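PDB 3QTG: pyruvate kinase from Pyrobaculum aerophilum, which catalyses the last step of glycolysis, the transfer of a phosphoryl group from phosphoenolpyruvate to ADP, giving pyruvate and ATP. Local coordinates for residues Ser191-Ile197 with Leu221-Ser225; Ser277-Gly281 with Pro350-Leu354; Met294-Pro298 with Tyr330-Ala334. All blocks are in the same frame, centred on the assembly; numbering follows the deposited sequence.

Contact 1: Ser191-Ile197 with Leu221-Ser225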
ATOM      1  N   SER A 191      27.031 -23.640  38.949  1.00 59.17           N
ATOM      2  CA  SER A 191      27.047 -22.282  39.507  1.00 60.17           C
ATOM      3  C   SER A 191      28.401 -21.620  39.805  1.00 60.44           C
ATOM      4  O   SER A 191      28.476 -20.389  39.769  1.00 60.81           O
ATOM      5  CB  SER A 191      26.154 -22.200  40.751  1.00 60.94           C
ATOM      6  OG  SER A 191      24.789 -22.311  40.372  1.00 62.26           O
ATOM      7  N   PRO A 192      29.462 -22.404  40.119  1.00 60.70           N
ATOM      8  CA  PRO A 192      30.777 -21.734  40.212  1.00 61.21           C
ATOM      9  C   PRO A 192      31.254 -21.039  38.914  1.00 60.52           C
ATOM     10  O   PRO A 192      32.037 -20.090  38.985  1.00 60.86           O
ATOM     11  CB  PRO A 192      31.730 -22.875  40.592  1.00 61.63           C
ATOM     12  CG  PRO A 192      30.847 -23.922  41.218  1.00 61.79           C
ATOM     13  CD  PRO A 192      29.558 -23.839  40.461  1.00 60.61           C
ATOM     14  N   ILE A 193      30.780 -21.494  37.753  1.00 59.44           N
ATOM     15  CA  ILE A 193      31.190 -20.907  36.457  1.00 58.50           C
ATOM     16  C   ILE A 193      30.038 -20.153  35.753  1.00 57.10           C
ATOM     17  O   ILE A 193      30.016 -19.987  34.530  1.00 55.90           O
ATOM     18  CB  ILE A 193      31.857 -21.976  35.535  1.00 58.63           C
ATOM     19  CG1 ILE A 193      30.910 -23.153  35.278  1.00 57.74           C
ATOM     20  CG2 ILE A 193      33.153 -22.498  36.187  1.00 60.13           C
ATOM     21  CD1 ILE A 193      31.207 -23.907  34.010  1.00 57.39           C
ATOM     22  N   ARG A 194      29.100 -19.678  36.565  1.00 56.41           N
ATOM     23  CA  ARG A 194      27.884 -19.054  36.085  1.00 55.54           C
ATOM     24  C   ARG A 194      28.115 -17.765  35.305  1.00 55.29           C
ATOM     25  O   ARG A 194      27.257 -17.363  34.508  1.00 54.51           O
ATOM     26  CB  ARG A 194      26.954 -18.770  37.258  1.00 55.90           C
ATOM     27  CG  ARG A 194      27.574 -17.868  38.301  1.00 56.69           C
ATOM     28  CD  ARG A 194      26.564 -17.490  39.330  1.00 58.60           C
ATOM     29  NE  ARG A 194      27.122 -16.617  40.362  1.00 59.86           N
ATOM     30  CZ  ARG A 194      27.710 -17.072  41.463  1.00 61.22           C
ATOM     31  NH1 ARG A 194      27.830 -18.374  41.652  1.00 60.07           N
ATOM     32  NH2 ARG A 194      28.182 -16.227  42.366  1.00 63.16           N
ATOM     33  N   ASP A 195      29.252 -17.106  35.542  1.00 55.36           N
ATOM     34  CA  ASP A 195      29.535 -15.847  34.873  1.00 55.14           C
ATOM     35  C   ASP A 195      29.946 -16.065  33.399  1.00 53.60           C
ATOM     36  O   ASP A 195      29.944 -15.141  32.587  1.00 52.03           O
ATOM     37  CB  ASP A 195      30.549 -15.013  35.677  1.00 56.70           C
ATOM     38  CG  ASP A 195      29.888 -14.249  36.847  1.00 59.95           C
ATOM     39  OD1 ASP A 195      28.642 -14.053  36.827  1.00 63.13           O
ATOM     40  OD2 ASP A 195      30.604 -13.839  37.784  1.00 62.83           O
ATOM     41  N   ASN A 196      30.269 -17.313  33.074  1.00 52.37           N
ATOM     42  CA  ASN A 196      30.646 -17.693  31.727  1.00 50.71           C
ATOM     43  C   ASN A 196      29.510 -18.311  30.913  1.00 48.72           C
ATOM     44  O   ASN A 196      29.734 -18.788  29.806  1.00 48.17           O
ATOM     45  CB  ASN A 196      31.846 -18.634  31.777  1.00 51.52           C
ATOM     46  CG  ASN A 196      33.148 -17.905  31.602  1.00 52.47           C
ATOM     47  OD1 ASN A 196      33.349 -17.209  30.607  1.00 51.28           O
ATOM     48  ND2 ASN A 196      34.052 -18.060  32.569  1.00 52.83           N
ATOM     49  N   ILE A 197      28.298 -18.281  31.458  1.00 47.29           N
ATOM     50  CA  ILE A 197      27.141 -18.880  30.792  1.00 45.79           C
ATOM     51  C   ILE A 197      26.125 -17.822  30.308  1.00 44.95           C
ATOM     52  O   ILE A 197      25.535 -17.080  31.108  1.00 45.14           O
ATOM     53  CB  ILE A 197      26.444 -19.923  31.672  1.00 46.08           C
ATOM     54  CG1 ILE A 197      27.432 -21.028  32.077  1.00 46.74           C
ATOM     55  CG2 ILE A 197      25.277 -20.531  30.934  1.00 45.51           C
ATOM     56  CD1 ILE A 197      26.833 -22.040  32.971  1.00 47.73           C
ATOM     57  N   LEU A 221      20.577 -18.131  42.146  1.00 58.80           N
ATOM     58  CA  LEU A 221      21.886 -18.776  42.052  1.00 57.76           C
ATOM     59  C   LEU A 221      22.963 -17.861  41.484  1.00 56.77           C
ATOM     60  O   LEU A 221      24.107 -18.276  41.306  1.00 56.67           O
ATOM     61  CB  LEU A 221      21.782 -20.069  41.240  1.00 57.20           C
ATOM     62  CG  LEU A 221      21.055 -21.225  41.919  1.00 57.82           C
ATOM     63  CD1 LEU A 221      20.785 -22.339  40.925  1.00 57.92           C
ATOM     64  CD2 LEU A 221      21.851 -21.743  43.139  1.00 58.43           C
ATOM     65  N   GLY A 222      22.591 -16.612  41.224  1.00 56.10           N
ATOM     66  CA  GLY A 222      23.527 -15.596  40.734  1.00 55.28           C
ATOM     67  C   GLY A 222      23.835 -15.632  39.242  1.00 53.86           C
ATOM     68  O   GLY A 222      24.802 -15.021  38.800  1.00 53.59           O
ATOM     69  N   PHE A 223      23.038 -16.356  38.461  1.00 52.65           N
ATOM     70  CA  PHE A 223      23.201 -16.336  37.008  1.00 51.97           C
ATOM     71  C   PHE A 223      22.711 -15.018  36.434  1.00 51.54           C
ATOM     72  O   PHE A 223      21.740 -14.439  36.932  1.00 51.47           O
ATOM     73  CB  PHE A 223      22.433 -17.478  36.338  1.00 51.15           C
ATOM     74  CG  PHE A 223      23.111 -18.814  36.442  1.00 51.32           C
ATOM     75  CD1 PHE A 223      23.078 -19.538  37.635  1.00 51.83           C
ATOM     76  CD2 PHE A 223      23.776 -19.353  35.348  1.00 50.49           C
ATOM     77  CE1 PHE A 223      23.693 -20.776  37.734  1.00 52.01           C
ATOM     78  CE2 PHE A 223      24.397 -20.595  35.438  1.00 50.62           C
ATOM     79  CZ  PHE A 223      24.350 -21.310  36.642  1.00 52.22           C
ATOM     80  N   GLN A 224      23.382 -14.558  35.381  1.00 51.15           N
ATOM     81  CA  GLN A 224      22.888 -13.437  34.576  1.00 50.85           C
ATOM     82  C   GLN A 224      22.741 -13.894  33.127  1.00 49.47           C
ATOM     83  O   GLN A 224      23.406 -13.390  32.229  1.00 49.76           O
ATOM     84  CB  GLN A 224      23.824 -12.232  34.682  1.00 51.45           C
ATOM     85  CG  GLN A 224      23.935 -11.659  36.089  1.00 54.53           C
ATOM     86  CD  GLN A 224      25.155 -10.776  36.273  1.00 57.85           C
ATOM     87  OE1 GLN A 224      25.765 -10.761  37.343  1.00 62.24           O
ATOM     88  NE2 GLN A 224      25.525 -10.046  35.232  1.00 58.49           N
ATOM     89  N   SER A 225      21.872 -14.871  32.913  1.00 48.22           N
ATOM     90  CA  SER A 225      21.745 -15.511  31.616  1.00 46.51           C
ATOM     91  C   SER A 225      20.406 -15.215  30.951  1.00 45.54           C
ATOM     92  O   SER A 225      19.411 -14.963  31.637  1.00 45.49           O
ATOM     93  CB  SER A 225      21.956 -17.009  31.774  1.00 46.41           C
ATOM     94  OG  SER A 225      23.307 -17.262  32.145  1.00 46.85           O
TER
HETATM   95  O   HOH W   1      25.211 -15.903  33.972  1.00 48.12           O

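Contact 2: Ser277-Gly281 with Pro350-Leu354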
ATOM      1  N   SER A 277       7.434 -15.711  16.703  1.00 35.56           N
ATOM      2  CA  SER A 277       8.603 -15.122  17.358  1.00 36.92           C
ATOM      3  C   SER A 277       9.025 -13.808  16.716  1.00 36.84           C
ATOM      4  O   SER A 277       9.336 -12.875  17.429  1.00 37.06           O
ATOM      5  CB  SER A 277       9.809 -16.085  17.397  1.00 36.68           C
ATOM      6  OG  SER A 277       9.475 -17.299  18.034  1.00 38.91           O
ATOM      7  N   LEU A 278       9.044 -13.767  15.378  1.00 37.39           N
ATOM      8  CA  LEU A 278       9.353 -12.559  14.618  1.00 38.28           C
ATOM      9  C   LEU A 278       8.350 -11.449  14.900  1.00 38.86           C
ATOM     10  O   LEU A 278       8.764 -10.329  15.162  1.00 39.26           O
ATOM     11  CB  LEU A 278       9.474 -12.843  13.106  1.00 38.11           C
ATOM     12  CG  LEU A 278      10.671 -13.691  12.636  1.00 38.40           C
ATOM     13  CD1 LEU A 278      10.492 -14.193  11.220  1.00 37.80           C
ATOM     14  CD2 LEU A 278      11.931 -12.865  12.710  1.00 39.33           C
ATOM     15  N   LYS A 279       7.053 -11.777  14.872  1.00 38.94           N
ATOM     16  CA  LYS A 279       5.974 -10.844  15.239  1.00 39.61           C
ATOM     17  C   LYS A 279       6.197 -10.155  16.595  1.00 39.52           C
ATOM     18  O   LYS A 279       5.963  -8.956  16.726  1.00 38.89           O
ATOM     19  CB  LYS A 279       4.609 -11.565  15.246  1.00 39.38           C
ATOM     20  CG  LYS A 279       3.385 -10.698  15.678  1.00 40.62           C
ATOM     21  CD  LYS A 279       2.023 -11.401  15.397  1.00 42.16           C
ATOM     22  CE  LYS A 279       1.691 -12.443  16.475  1.00 45.87           C
ATOM     23  NZ  LYS A 279       0.653 -13.528  16.155  1.00 45.71           N
ATOM     24  N   TYR A 280       6.630 -10.930  17.592  1.00 39.70           N
ATOM     25  CA  TYR A 280       6.841 -10.429  18.950  1.00 40.20           C
ATOM     26  C   TYR A 280       8.262  -9.979  19.268  1.00 39.13           C
ATOM     27  O   TYR A 280       8.544  -9.623  20.409  1.00 38.99           O
ATOM     28  CB  TYR A 280       6.343 -11.445  19.999  1.00 41.92           C
ATOM     29  CG  TYR A 280       4.829 -11.542  20.038  1.00 44.39           C
ATOM     30  CD1 TYR A 280       4.174 -12.643  19.519  1.00 46.45           C
ATOM     31  CD2 TYR A 280       4.056 -10.497  20.561  1.00 46.42           C
ATOM     32  CE1 TYR A 280       2.789 -12.726  19.536  1.00 48.27           C
ATOM     33  CE2 TYR A 280       2.672 -10.563  20.578  1.00 47.44           C
ATOM     34  CZ  TYR A 280       2.053 -11.676  20.066  1.00 47.77           C
ATOM     35  OH  TYR A 280       0.695 -11.757  20.084  1.00 48.88           O
ATOM     36  N   GLY A 281       9.139  -9.976  18.259  1.00 38.09           N
ATOM     37  CA  GLY A 281      10.504  -9.444  18.402  1.00 37.15           C
ATOM     38  C   GLY A 281      11.367 -10.267  19.325  1.00 36.74           C
ATOM     39  O   GLY A 281      12.234  -9.728  20.014  1.00 37.55           O
ATOM     40  N   PRO A 350      10.980 -11.041   5.863  1.00 56.76           N
ATOM     41  CA  PRO A 350      10.467 -11.656   7.088  1.00 56.65           C
ATOM     42  C   PRO A 350       9.248 -10.928   7.661  1.00 56.67           C
ATOM     43  O   PRO A 350       9.034  -9.735   7.373  1.00 57.60           O
ATOM     44  CB  PRO A 350      11.654 -11.564   8.053  1.00 55.25           C
ATOM     45  CG  PRO A 350      12.423 -10.408   7.586  1.00 56.28           C
ATOM     46  CD  PRO A 350      12.212 -10.270   6.098  1.00 56.42           C
ATOM     47  N   GLN A 351       8.443 -11.667   8.421  1.00 56.12           N
ATOM     48  CA  GLN A 351       7.443 -11.101   9.332  1.00 55.62           C
ATOM     49  C   GLN A 351       8.031  -9.891  10.087  1.00 54.40           C
ATOM     50  O   GLN A 351       9.113  -9.992  10.697  1.00 53.68           O
ATOM     51  CB  GLN A 351       6.996 -12.203  10.317  1.00 55.77           C
ATOM     52  CG  GLN A 351       6.173 -11.748  11.502  1.00 57.55           C
ATOM     53  CD  GLN A 351       4.714 -11.507  11.141  1.00 61.61           C
ATOM     54  OE1 GLN A 351       4.004 -12.423  10.698  1.00 63.71           O
ATOM     55  NE2 GLN A 351       4.256 -10.276  11.338  1.00 60.86           N
ATOM     56  N   SER A 352       7.332  -8.752  10.027  1.00 53.27           N
ATOM     57  CA  SER A 352       7.744  -7.549  10.764  1.00 52.13           C
ATOM     58  C   SER A 352       7.295  -7.654  12.217  1.00 51.09           C
ATOM     59  O   SER A 352       6.199  -8.138  12.490  1.00 51.23           O
ATOM     60  CB  SER A 352       7.138  -6.284  10.136  1.00 53.06           C
ATOM     61  OG  SER A 352       7.676  -5.094  10.725  1.00 53.96           O
ATOM     62  N   PRO A 353       8.132  -7.206  13.159  1.00 49.77           N
ATOM     63  CA  PRO A 353       7.629  -7.173  14.530  1.00 49.11           C
ATOM     64  C   PRO A 353       6.586  -6.074  14.773  1.00 49.17           C
ATOM     65  O   PRO A 353       6.574  -5.056  14.082  1.00 49.12           O
ATOM     66  CB  PRO A 353       8.879  -6.912  15.377  1.00 48.33           C
ATOM     67  CG  PRO A 353       9.896  -6.432  14.473  1.00 48.50           C
ATOM     68  CD  PRO A 353       9.531  -6.760  13.054  1.00 49.37           C
ATOM     69  N   LEU A 354       5.718  -6.311  15.748  1.00 49.11           N
ATOM     70  CA  LEU A 354       4.801  -5.312  16.271  1.00 49.81           C
ATOM     71  C   LEU A 354       5.560  -4.114  16.840  1.00 49.78           C
ATOM     72  O   LEU A 354       6.629  -4.267  17.451  1.00 49.21           O
ATOM     73  CB  LEU A 354       3.920  -5.923  17.371  1.00 50.03           C
ATOM     74  CG  LEU A 354       2.951  -7.009  16.894  1.00 50.98           C
ATOM     75  CD1 LEU A 354       2.166  -7.586  18.050  1.00 50.36           C
ATOM     76  CD2 LEU A 354       2.004  -6.433  15.836  1.00 51.89           C
TER

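Contact 3: Met294-Pro298 with Tyr330-Ala334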
ATOM      1  N   MET A 294      25.083 -36.142   8.168  1.00 49.12           N
ATOM      2  CA  MET A 294      26.511 -35.845   8.287  1.00 49.31           C
ATOM      3  C   MET A 294      27.204 -36.482   9.497  1.00 50.00           C
ATOM      4  O   MET A 294      28.421 -36.355   9.657  1.00 50.47           O
ATOM      5  CB  MET A 294      26.757 -34.339   8.245  1.00 49.07           C
ATOM      6  CG  MET A 294      26.491 -33.731   6.885  1.00 48.12           C
ATOM      7  SD  MET A 294      27.204 -32.088   6.754  1.00 48.91           S
ATOM      8  CE  MET A 294      28.941 -32.479   6.538  1.00 47.81           C
ATOM      9  N   GLN A 295      26.428 -37.156  10.337  1.00 50.41           N
ATOM     10  CA  GLN A 295      26.980 -38.005  11.392  1.00 52.06           C
ATOM     11  C   GLN A 295      27.828 -39.133  10.780  1.00 52.62           C
ATOM     12  O   GLN A 295      28.809 -39.575  11.389  1.00 52.77           O
ATOM     13  CB  GLN A 295      25.864 -38.600  12.263  1.00 51.88           C
ATOM     14  CG  GLN A 295      25.086 -37.576  13.069  1.00 51.57           C
ATOM     15  CD  GLN A 295      24.039 -38.222  13.949  1.00 52.07           C
ATOM     16  OE1 GLN A 295      24.364 -38.822  14.972  1.00 53.38           O
ATOM     17  NE2 GLN A 295      22.771 -38.086  13.566  1.00 52.74           N
ATOM     18  N   SER A 296      27.467 -39.542   9.559  1.00 52.97           N
ATOM     19  CA  SER A 296      28.115 -40.651   8.855  1.00 53.68           C
ATOM     20  C   SER A 296      28.796 -40.259   7.562  1.00 53.65           C
ATOM     21  O   SER A 296      29.477 -41.072   6.959  1.00 54.01           O
ATOM     22  CB  SER A 296      27.092 -41.739   8.537  1.00 53.63           C
ATOM     23  OG  SER A 296      26.613 -42.304   9.735  1.00 55.38           O
ATOM     24  N   SER A 297      28.601 -39.027   7.120  1.00 53.45           N
ATOM     25  CA  SER A 297      29.089 -38.609   5.806  1.00 53.48           C
ATOM     26  C   SER A 297      29.693 -37.223   5.917  1.00 53.19           C
ATOM     27  O   SER A 297      29.191 -36.411   6.688  1.00 53.43           O
ATOM     28  CB  SER A 297      27.942 -38.607   4.797  1.00 53.27           C
ATOM     29  OG  SER A 297      28.383 -38.107   3.545  1.00 55.06           O
ATOM     30  N   PRO A 298      30.792 -36.953   5.183  1.00 53.05           N
ATOM     31  CA  PRO A 298      31.383 -35.619   5.234  1.00 52.57           C
ATOM     32  C   PRO A 298      30.677 -34.608   4.304  1.00 51.76           C
ATOM     33  O   PRO A 298      31.071 -33.436   4.249  1.00 51.70           O
ATOM     34  CB  PRO A 298      32.825 -35.871   4.765  1.00 53.39           C
ATOM     35  CG  PRO A 298      32.709 -37.038   3.819  1.00 53.63           C
ATOM     36  CD  PRO A 298      31.547 -37.865   4.295  1.00 53.74           C
ATOM     37  N   TYR A 330      32.068 -36.383  11.622  1.00 53.12           N
ATOM     38  CA  TYR A 330      32.631 -35.244  10.885  1.00 52.61           C
ATOM     39  C   TYR A 330      32.231 -33.872  11.449  1.00 51.45           C
ATOM     40  O   TYR A 330      31.677 -33.055  10.717  1.00 50.99           O
ATOM     41  CB  TYR A 330      32.275 -35.351   9.393  1.00 52.71           C
ATOM     42  CG  TYR A 330      32.696 -36.661   8.779  1.00 53.38           C
ATOM     43  CD1 TYR A 330      33.991 -36.831   8.284  1.00 54.09           C
ATOM     44  CD2 TYR A 330      31.811 -37.733   8.703  1.00 52.44           C
ATOM     45  CE1 TYR A 330      34.399 -38.035   7.727  1.00 54.92           C
ATOM     46  CE2 TYR A 330      32.211 -38.957   8.152  1.00 55.29           C
ATOM     47  CZ  TYR A 330      33.514 -39.096   7.670  1.00 55.21           C
ATOM     48  OH  TYR A 330      33.929 -40.289   7.120  1.00 56.24           O
ATOM     49  N   PRO A 331      32.525 -33.609  12.746  1.00 50.94           N
ATOM     50  CA  PRO A 331      32.109 -32.337  13.354  1.00 50.07           C
ATOM     51  C   PRO A 331      32.529 -31.101  12.561  1.00 49.71           C
ATOM     52  O   PRO A 331      31.731 -30.171  12.438  1.00 49.12           O
ATOM     53  CB  PRO A 331      32.785 -32.354  14.737  1.00 50.20           C
ATOM     54  CG  PRO A 331      33.804 -33.444  14.672  1.00 51.24           C
ATOM     55  CD  PRO A 331      33.240 -34.450  13.721  1.00 51.19           C
ATOM     56  N   LEU A 332      33.751 -31.113  12.017  1.00 49.46           N
ATOM     57  CA  LEU A 332      34.272 -30.002  11.222  1.00 49.53           C
ATOM     58  C   LEU A 332      33.577 -29.839   9.873  1.00 48.44           C
ATOM     59  O   LEU A 332      33.269 -28.733   9.488  1.00 48.47           O
ATOM     60  CB  LEU A 332      35.798 -30.092  11.025  1.00 49.64           C
ATOM     61  CG  LEU A 332      36.433 -29.009  10.134  1.00 51.00           C
ATOM     62  CD1 LEU A 332      36.223 -27.588  10.674  1.00 50.11           C
ATOM     63  CD2 LEU A 332      37.929 -29.258   9.890  1.00 52.05           C
ATOM     64  N   ALA A 333      33.365 -30.927   9.145  1.00 48.36           N
ATOM     65  CA  ALA A 333      32.651 -30.853   7.872  1.00 47.91           C
ATOM     66  C   ALA A 333      31.243 -30.304   8.075  1.00 46.89           C
ATOM     67  O   ALA A 333      30.743 -29.564   7.242  1.00 46.99           O
ATOM     68  CB  ALA A 333      32.587 -32.217   7.214  1.00 47.82           C
ATOM     69  N   ALA A 334      30.627 -30.669   9.198  1.00 46.46           N
ATOM     70  CA  ALA A 334      29.262 -30.269   9.527  1.00 45.70           C
ATOM     71  C   ALA A 334      29.129 -28.756   9.699  1.00 45.42           C
ATOM     72  O   ALA A 334      28.269 -28.157   9.061  1.00 45.39           O
ATOM     73  CB  ALA A 334      28.756 -31.014  10.753  1.00 45.24           C
TER
HETATM   74  O   HOH W   2      29.277 -35.653  12.077  1.00 52.87           O

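Contact 1: Ser191-Ile197 with Leu221-Ser225
R194 lays its CB over the centre of one face of the F223 ring. The carbon is 3.5 Å from the ring centroid and 8° off the normal, a CH-pi contact. I197 CD1 meets the ring edge at F223 CE2, 3.8 Å away. The R194 CG sits between the backbone N and the carbonyl carbon (chi1 59°). From there an extended chain runs past the backbone of L221 and G222, and R194 CD lies 3.2 Å from L221 O. The far end turns back: R194 NH1 donates to S191 O at 2.8 Å, from above the carbonyl plane. S225 OG lies 2.5 Å from I197 O, too short to be taken at face value. A water ties the loops together, donating to R194 O and I197 O and accepting from Q224 N. G222, with positive phi, closes the end of helix 208-220 in a Schellman motif. The S191 hydroxyl bonds to L187 O. The contact joins two neighbouring helix-to-strand loops of the TIM barrel, between helices 181-190 and 208-220 and the parallel strands 199-202 and 226-231. Helix 54-71 packs on I193, and D195 forms a salt bridge with R407 of helix 406-412.

Contact 2: Ser277-Gly281 with Pro350-Leu354
The flat groups here are the Y280 ring and the Q351 amide. L354 CD1 approaches the Y280 ring obliquely, 3.9 Å from CE2. The Q351 amide lies near K279 CB, with Q351 CD and NE2 both 4.1 Å from it. Its NE2 donates to S352 O, which lies in the amide plane. The bond is 3.1 Å long and almost straight, at 177°, which helps to set the rotation of the amide. Q351 CG stands anti to the backbone N (chi1 168°), and the chain then bends at chi2 (79°). That bend brings the amide back over its own segment. The aliphatic part of Q351 comes closer: its CG is 3.5 Å from K279 N and its CB 3.8 Å from L278 CB. L278 and Q351 run antiparallel past one another. L354 instead runs alongside K279 in the same sense, with their CG atoms 3.9 Å apart.

One direct hydrogen bond joins the segments. L354 N donates to K279 O at 2.8 Å, in the carbonyl plane. P353 CA adds a CA-H...O contact to the same oxygen. Helix 266-279 ends here in a Schellman motif with G281, of positive phi, as its C-prime residue. E241 takes both a salt bridge from K279 NZ and a hydrogen bond with Y280 OH.

A carbonyl at the helix C-terminus is thus satisfied by the loop that leads on to helix 358-373. Around that link aliphatic carbons pack on one another and on main-chain carbonyls, with the charged end of K279 directed to E241.

Contact 3: Met294-Pro298 with Tyr330-Ala334
The N-terminus of helix 331-343, which follows the eighth strand of the TIM barrel, packs here against the loop between strand 284-287 and helix 302-313. Y330, at the N-cap position, carries much of the contact. P298 lies over one face of its ring. P298 CB stands 4.0 Å from the ring centroid and 18° off the normal, a CH-pi contact, and P298 N sits over the same face, offset toward the rim. The pyrrolidine ring runs along the tyrosine. At the ring edge are two carbonyl oxygens, M294 O and S296 O, the latter 3.7 Å from Y330 CE2.

A turn further along the helix, A333 CB touches both P298 and M294. It lies 3.5 Å from P298 O and 3.7 Å from M294 CE. M294 is bent at chi3 (76°), which carries its methyl to the helix backbone, with CE 3.5 Å from A333 O. The sulfur passes near A334, with M294 SD 3.9 Å from A334 CA.

One water bridges the segments. It donates to M294 O at 2.7 Å and accepts from Y330 N at 2.9 Å. Nearby, a backbone hydrogen bond between Q295 and K329 also holds the loop to the start of the helix.

The side-chain contact is therefore largely apolar, while the backbone polar groups of M294 and Y330 are linked through water.

In the fold
From the N terminus, contact 1 closes first. It brings together the ends of a loop of 23 residues that holds strand 199-202 and helix 208-220, from the fourth strand of the barrel up to the fifth, 226-231. Contact 2 opens later, at the end of helix 266-279, and closes after helix 331-343, where the chain leaves the barrel for helix 358-373. Contact 3 is nested inside that loop. It links the loop after strand 284-287 to the helix after strand 318-321. The three do not touch: their centres are 30 to 34 Å apart. Contacts 1 and 3 each join parts of the barrel, and contact 2 ties it to the linker toward the C-terminal alpha/beta domain.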